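Local coordinates for protein beta-glucosidase (Chaetomella raphigera, PDB 6JXG) that probably hydrolyses terminal, non-reducing beta-D-glucosyl residues to release beta-D-glucose, as a secreted family 3 glycoside hydrolase of cellulose breakdown, at residues F127-Y132 with F556-H561; I114-E119 with Y540-V545. One frame throughout, in Å; residues are numbered along the deposited sequence.

Interaction 1. Residues F127-Y132 with F556-H561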
# COMPACT_ATOMS: atom_id res chain seq x y z
N PHE A 127 -2.15 -0.52 -0.73
CA PHE A 127 -3.01 -0.23 0.39
C PHE A 127 -4.43 -0.78 0.22
O PHE A 127 -5.42 -0.19 0.69
CB PHE A 127 -3.08 1.29 0.62
CG PHE A 127 -1.83 1.89 1.21
CD1 PHE A 127 -1.12 1.26 2.28
CD2 PHE A 127 -1.43 3.16 0.80
CE1 PHE A 127 -0.03 1.88 2.86
CE2 PHE A 127 -0.31 3.77 1.39
CZ PHE A 127 0.37 3.15 2.39
N SER A 128 -4.52 -1.88 -0.50
CA SER A 128 -5.78 -2.70 -0.67
C SER A 128 -6.62 -2.36 -1.88
O SER A 128 -6.62 -1.25 -2.37
CB SER A 128 -6.65 -2.70 0.58
OG SER A 128 -7.62 -1.71 0.57
N PRO A 129 -7.44 -3.34 -2.32
CA PRO A 129 -8.40 -3.12 -3.38
C PRO A 129 -9.70 -2.42 -2.95
O PRO A 129 -10.60 -2.26 -3.78
CB PRO A 129 -8.71 -4.55 -3.90
CG PRO A 129 -8.51 -5.39 -2.73
CD PRO A 129 -7.31 -4.78 -2.01
N ASP A 130 -9.75 -1.92 -1.72
CA ASP A 130 -10.79 -1.00 -1.30
C ASP A 130 -10.35 0.45 -1.41
O ASP A 130 -9.38 0.88 -0.79
CB ASP A 130 -11.20 -1.23 0.15
CG ASP A 130 -12.35 -0.33 0.52
OD1 ASP A 130 -13.50 -0.69 0.08
OD2 ASP A 130 -12.12 0.73 1.15
N PRO A 131 -11.05 1.25 -2.23
CA PRO A 131 -10.50 2.56 -2.49
C PRO A 131 -10.54 3.48 -1.27
O PRO A 131 -9.69 4.40 -1.19
CB PRO A 131 -11.42 3.10 -3.61
CG PRO A 131 -12.70 2.33 -3.51
CD PRO A 131 -12.20 0.95 -3.07
N TYR A 132 -11.52 3.31 -0.36
CA TYR A 132 -11.63 4.19 0.80
C TYR A 132 -10.44 3.94 1.75
O TYR A 132 -9.77 4.91 2.22
CB TYR A 132 -12.97 3.97 1.53
CG TYR A 132 -13.15 4.90 2.67
CD1 TYR A 132 -13.63 6.17 2.48
CD2 TYR A 132 -12.76 4.54 3.95
CE1 TYR A 132 -13.80 7.06 3.57
CE2 TYR A 132 -12.86 5.41 4.99
CZ TYR A 132 -13.39 6.67 4.80
OH TYR A 132 -13.48 7.51 5.96
N PHE A 556 -16.82 -3.92 -9.55
CA PHE A 556 -17.07 -5.04 -8.68
C PHE A 556 -15.77 -5.87 -8.52
O PHE A 556 -15.55 -6.83 -9.21
CB PHE A 556 -18.25 -5.88 -9.24
CG PHE A 556 -19.56 -5.10 -9.31
CD1 PHE A 556 -20.34 -4.97 -8.22
CD2 PHE A 556 -19.95 -4.48 -10.50
CE1 PHE A 556 -21.52 -4.26 -8.29
CE2 PHE A 556 -21.11 -3.72 -10.57
CZ PHE A 556 -21.90 -3.60 -9.46
N VAL A 557 -14.95 -5.42 -7.59
CA VAL A 557 -13.64 -5.95 -7.34
C VAL A 557 -13.57 -6.31 -5.85
O VAL A 557 -14.18 -5.65 -5.02
CB VAL A 557 -12.66 -4.86 -7.72
CG1 VAL A 557 -11.38 -4.95 -7.00
CG2 VAL A 557 -12.43 -4.87 -9.23
N ASP A 558 -12.88 -7.39 -5.55
CA ASP A 558 -12.82 -7.94 -4.22
C ASP A 558 -14.25 -8.11 -3.63
O ASP A 558 -15.15 -8.62 -4.32
CB ASP A 558 -11.83 -7.14 -3.32
CG ASP A 558 -11.39 -7.92 -2.09
OD1 ASP A 558 -10.40 -8.75 -2.10
OD2 ASP A 558 -12.06 -7.69 -1.08
N TYR A 559 -14.47 -7.67 -2.40
CA TYR A 559 -15.75 -7.96 -1.70
C TYR A 559 -16.98 -7.41 -2.39
O TYR A 559 -18.08 -7.94 -2.21
CB TYR A 559 -15.73 -7.49 -0.23
CG TYR A 559 -15.72 -5.98 -0.01
CD1 TYR A 559 -16.86 -5.31 0.32
CD2 TYR A 559 -14.53 -5.24 -0.14
CE1 TYR A 559 -16.89 -3.94 0.50
CE2 TYR A 559 -14.54 -3.90 0.12
CZ TYR A 559 -15.73 -3.23 0.38
OH TYR A 559 -15.73 -1.86 0.57
N ARG A 560 -16.83 -6.31 -3.13
CA ARG A 560 -17.92 -5.76 -3.95
C ARG A 560 -18.47 -6.82 -4.91
O ARG A 560 -19.69 -6.92 -5.09
CB ARG A 560 -17.40 -4.56 -4.75
CG ARG A 560 -17.01 -3.34 -3.91
CD ARG A 560 -16.11 -2.38 -4.73
NE ARG A 560 -16.21 -1.00 -4.23
CZ ARG A 560 -15.61 -0.54 -3.14
NH1 ARG A 560 -14.83 -1.36 -2.46
NH2 ARG A 560 -15.87 0.70 -2.67
N HIS A 561 -17.59 -7.61 -5.50
CA HIS A 561 -18.00 -8.75 -6.33
C HIS A 561 -18.64 -9.88 -5.57
O HIS A 561 -19.72 -10.37 -5.97
CB HIS A 561 -16.82 -9.26 -7.15
CG HIS A 561 -17.07 -10.56 -7.84
ND1 HIS A 561 -17.95 -10.72 -8.89
CD2 HIS A 561 -16.50 -11.77 -7.64
CE1 HIS A 561 -17.93 -11.98 -9.29
NE2 HIS A 561 -17.05 -12.63 -8.55
O HOH W 1 -13.14 -3.52 -3.37
O HOH W 2 -14.77 1.71 -0.32
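Asp130 meets Tyr559 and Arg560 through a single carboxylate oxygen, OD1. Arg560 can be followed outward from its backbone. Its CB points toward 127-132, with CG anti to the carbonyl carbon (chi1 -67°), and the chain runs extended from CG to NE. The guanidinium then lays one face against Pro131. CZ lies 3.7 Å from Pro131 CD, which sits over that face. At the edge, NH1 gives a nearly straight salt-bridge hydrogen bond to Asp130 OD1 (2.9 Å, 171° at the hydrogen). That oxygen lies almost exactly in the guanidinium plane. NH1 also donates to water 1, which in turn donates to Pro129 O and Val557 O. NH2 donates to water 2, and a further bond joins it to Gln649.

Tyr559 OH donates to Asp130 OD1 from the syn side (2.6 Å), while Arg560 NH1 arrives from the anti side. The two donors lie on opposite faces of the carboxylate plane, each about 33° out of it. Water 2 donates to OD1 as well. Three donors therefore hold this buried oxygen, and the nearby arginine probably keeps the carboxylate ionised. Asp130 OD2 faces its own helix and accepts from Leu133 N. An asparagine here would probably leave Arg560 without its counter-charge in a buried place.

Beside the polar group, Pro129 CG packs on Asp558 CB at 3.8 Å, and Pro129 CB lies 4.1 Å from Val557 CG1. Asp558 turns its carboxylate to Thr532. Tyr559 OH also bonds to Leu650 N, on strand 649-658 of the fibronectin type III-like domain. Asp130 is the N-cap of helix 131-147: OD2 caps the helix, and OD1 forms a buried salt bridge between the N- and C-terminal regions of a family 3 glycoside hydrolase.

Interaction 2. Residues I114-E119 with Y540-V545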
# COMPACT_ATOMS: atom_id res chain seq x y z
N ILE A 114 -4.03 -1.12 -6.99
CA ILE A 114 -4.83 -1.31 -5.77
C ILE A 114 -4.86 -2.80 -5.42
O ILE A 114 -5.01 -3.16 -4.25
CB ILE A 114 -6.27 -0.74 -5.87
CG1 ILE A 114 -7.16 -1.54 -6.83
CG2 ILE A 114 -6.30 0.76 -6.22
CD1 ILE A 114 -8.64 -1.04 -6.83
N GLY A 115 -4.69 -3.68 -6.43
CA GLY A 115 -4.72 -5.11 -6.23
C GLY A 115 -6.04 -5.80 -6.59
O GLY A 115 -6.40 -6.74 -5.94
N LYS A 116 -6.71 -5.33 -7.66
CA LYS A 116 -7.94 -5.91 -8.19
C LYS A 116 -7.76 -7.39 -8.59
O LYS A 116 -8.76 -8.17 -8.56
CB LYS A 116 -8.45 -5.11 -9.41
CG LYS A 116 -8.74 -5.99 -10.65
CD LYS A 116 -8.47 -5.25 -11.85
CE LYS A 116 -7.92 -5.92 -13.05
NZ LYS A 116 -8.87 -6.54 -13.97
N ILE A 117 -6.53 -7.76 -8.95
CA ILE A 117 -6.16 -9.15 -9.32
C ILE A 117 -5.36 -9.75 -8.19
O ILE A 117 -4.22 -9.32 -7.93
CB ILE A 117 -5.37 -9.25 -10.64
CG1 ILE A 117 -6.16 -8.62 -11.79
CG2 ILE A 117 -4.93 -10.68 -10.90
CD1 ILE A 117 -5.35 -8.34 -13.01
N PRO A 118 -5.93 -10.74 -7.50
CA PRO A 118 -5.27 -11.19 -6.25
C PRO A 118 -3.84 -11.76 -6.44
O PRO A 118 -2.99 -11.69 -5.51
CB PRO A 118 -6.25 -12.22 -5.70
CG PRO A 118 -7.07 -12.63 -6.86
CD PRO A 118 -7.16 -11.49 -7.82
N GLU A 119 -3.58 -12.28 -7.63
CA GLU A 119 -2.29 -12.84 -7.96
C GLU A 119 -1.23 -11.78 -8.29
O GLU A 119 -0.04 -12.09 -8.39
CB GLU A 119 -2.36 -13.73 -9.22
CG GLU A 119 -3.21 -14.99 -9.03
CD GLU A 119 -4.70 -14.80 -9.31
OE1 GLU A 119 -5.18 -13.65 -9.50
OE2 GLU A 119 -5.45 -15.87 -9.29
N TYR A 540 -12.97 -14.83 -7.33
CA TYR A 540 -12.57 -13.37 -7.39
C TYR A 540 -13.12 -12.71 -8.64
O TYR A 540 -13.37 -11.49 -8.66
CB TYR A 540 -11.06 -13.12 -7.30
CG TYR A 540 -10.53 -13.48 -5.99
CD1 TYR A 540 -10.52 -12.55 -4.96
CD2 TYR A 540 -10.02 -14.72 -5.76
CE1 TYR A 540 -10.03 -12.88 -3.73
CE2 TYR A 540 -9.53 -15.08 -4.51
CZ TYR A 540 -9.57 -14.19 -3.49
OH TYR A 540 -9.11 -14.53 -2.25
N GLY A 541 -13.35 -13.51 -9.70
CA GLY A 541 -13.83 -12.97 -10.96
C GLY A 541 -12.82 -12.15 -11.72
O GLY A 541 -13.17 -11.50 -12.71
N THR A 542 -11.59 -12.10 -11.21
CA THR A 542 -10.44 -11.44 -11.90
C THR A 542 -9.30 -12.41 -11.92
O THR A 542 -9.21 -13.34 -11.09
CB THR A 542 -9.96 -10.21 -11.19
OG1 THR A 542 -9.73 -10.50 -9.80
CG2 THR A 542 -10.97 -9.12 -11.27
N ALA A 543 -8.40 -12.16 -12.86
CA ALA A 543 -7.21 -12.99 -13.06
C ALA A 543 -6.19 -12.22 -13.93
O ALA A 543 -6.52 -11.21 -14.60
CB ALA A 543 -7.65 -14.28 -13.74
N ILE A 544 -4.97 -12.70 -13.92
CA ILE A 544 -3.91 -12.21 -14.81
C ILE A 544 -4.30 -12.47 -16.25
O ILE A 544 -4.60 -13.60 -16.62
CB ILE A 544 -2.57 -12.88 -14.51
CG1 ILE A 544 -2.16 -12.66 -13.02
CG2 ILE A 544 -1.49 -12.41 -15.48
CD1 ILE A 544 -1.87 -11.20 -12.63
N VAL A 545 -4.29 -11.44 -17.05
CA VAL A 545 -4.72 -11.53 -18.45
C VAL A 545 -3.50 -11.67 -19.40
O VAL A 545 -2.41 -11.14 -19.10
CB VAL A 545 -5.48 -10.21 -18.60
CG1 VAL A 545 -4.84 -9.09 -19.34
CG2 VAL A 545 -6.92 -10.24 -18.28
O HOH W 3 -8.60 -9.29 -14.27
O HOH W 4 -7.97 -15.50 -9.76
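Ile117 and Ala543 bring the two backbones nearest, with their CA atoms 5.5 Å apart. Neither segment is regular helix or strand. The touching parts run 68° apart, so the chains cross and do not pair as strands. One direct hydrogen bond joins them: Thr542 OG1 donates to Lys116 O (2.8 Å), tilted 17° from the carbonyl plane. Thr542 OG1 sits between its backbone N and carbonyl carbon (chi1 51°), which turns the hydroxyl to that carbonyl and lets CG2 touch Lys116 CG.

Pro118 lies over one face of the Tyr540 ring. Its CG is 3.8 Å from the ring centroid, close above the face, a CH-pi contact. This is loop-to-loop packing between the N-terminal, TIM-barrel-type region and the C-terminal region of the family 3 fold. Tyr540 OH bonds to Thr532 and Ala534.

Ile117 CG2 meets Ile544 CD1 at 3.6 Å, the two side chains crossing at about a right angle. Ile117 CD1 reaches Ala543 O. Glu119 CB lies against Ile544 CG1 at 4.0 Å. Lys116 NZ forms salt bridges with Asp549 and Glu553, and water 3 links it to Ala543 N.

Overall arrangement
Interactions 1 and 2 lie about 11 Å apart, centre to centre, on the same side of the chain's centre. They touch directly: Val557 CG1 lies 3.8 Å from Lys116 CA. Along the chain the order is 114-119, 127-132, 540-545, 556-561, so the segments of the two contacts alternate. Both first segments belong to the stretch between strand 105-106 and the first turn of helix 131-147. Both second segments lie between helix 511-519 and the start of helix 559-564. The two contacts thus form neighbouring parts of one interface between the N-terminal and C-terminal regions of the enzyme. Interaction 1 also borders the fibronectin type III-like domain, so three domains meet there.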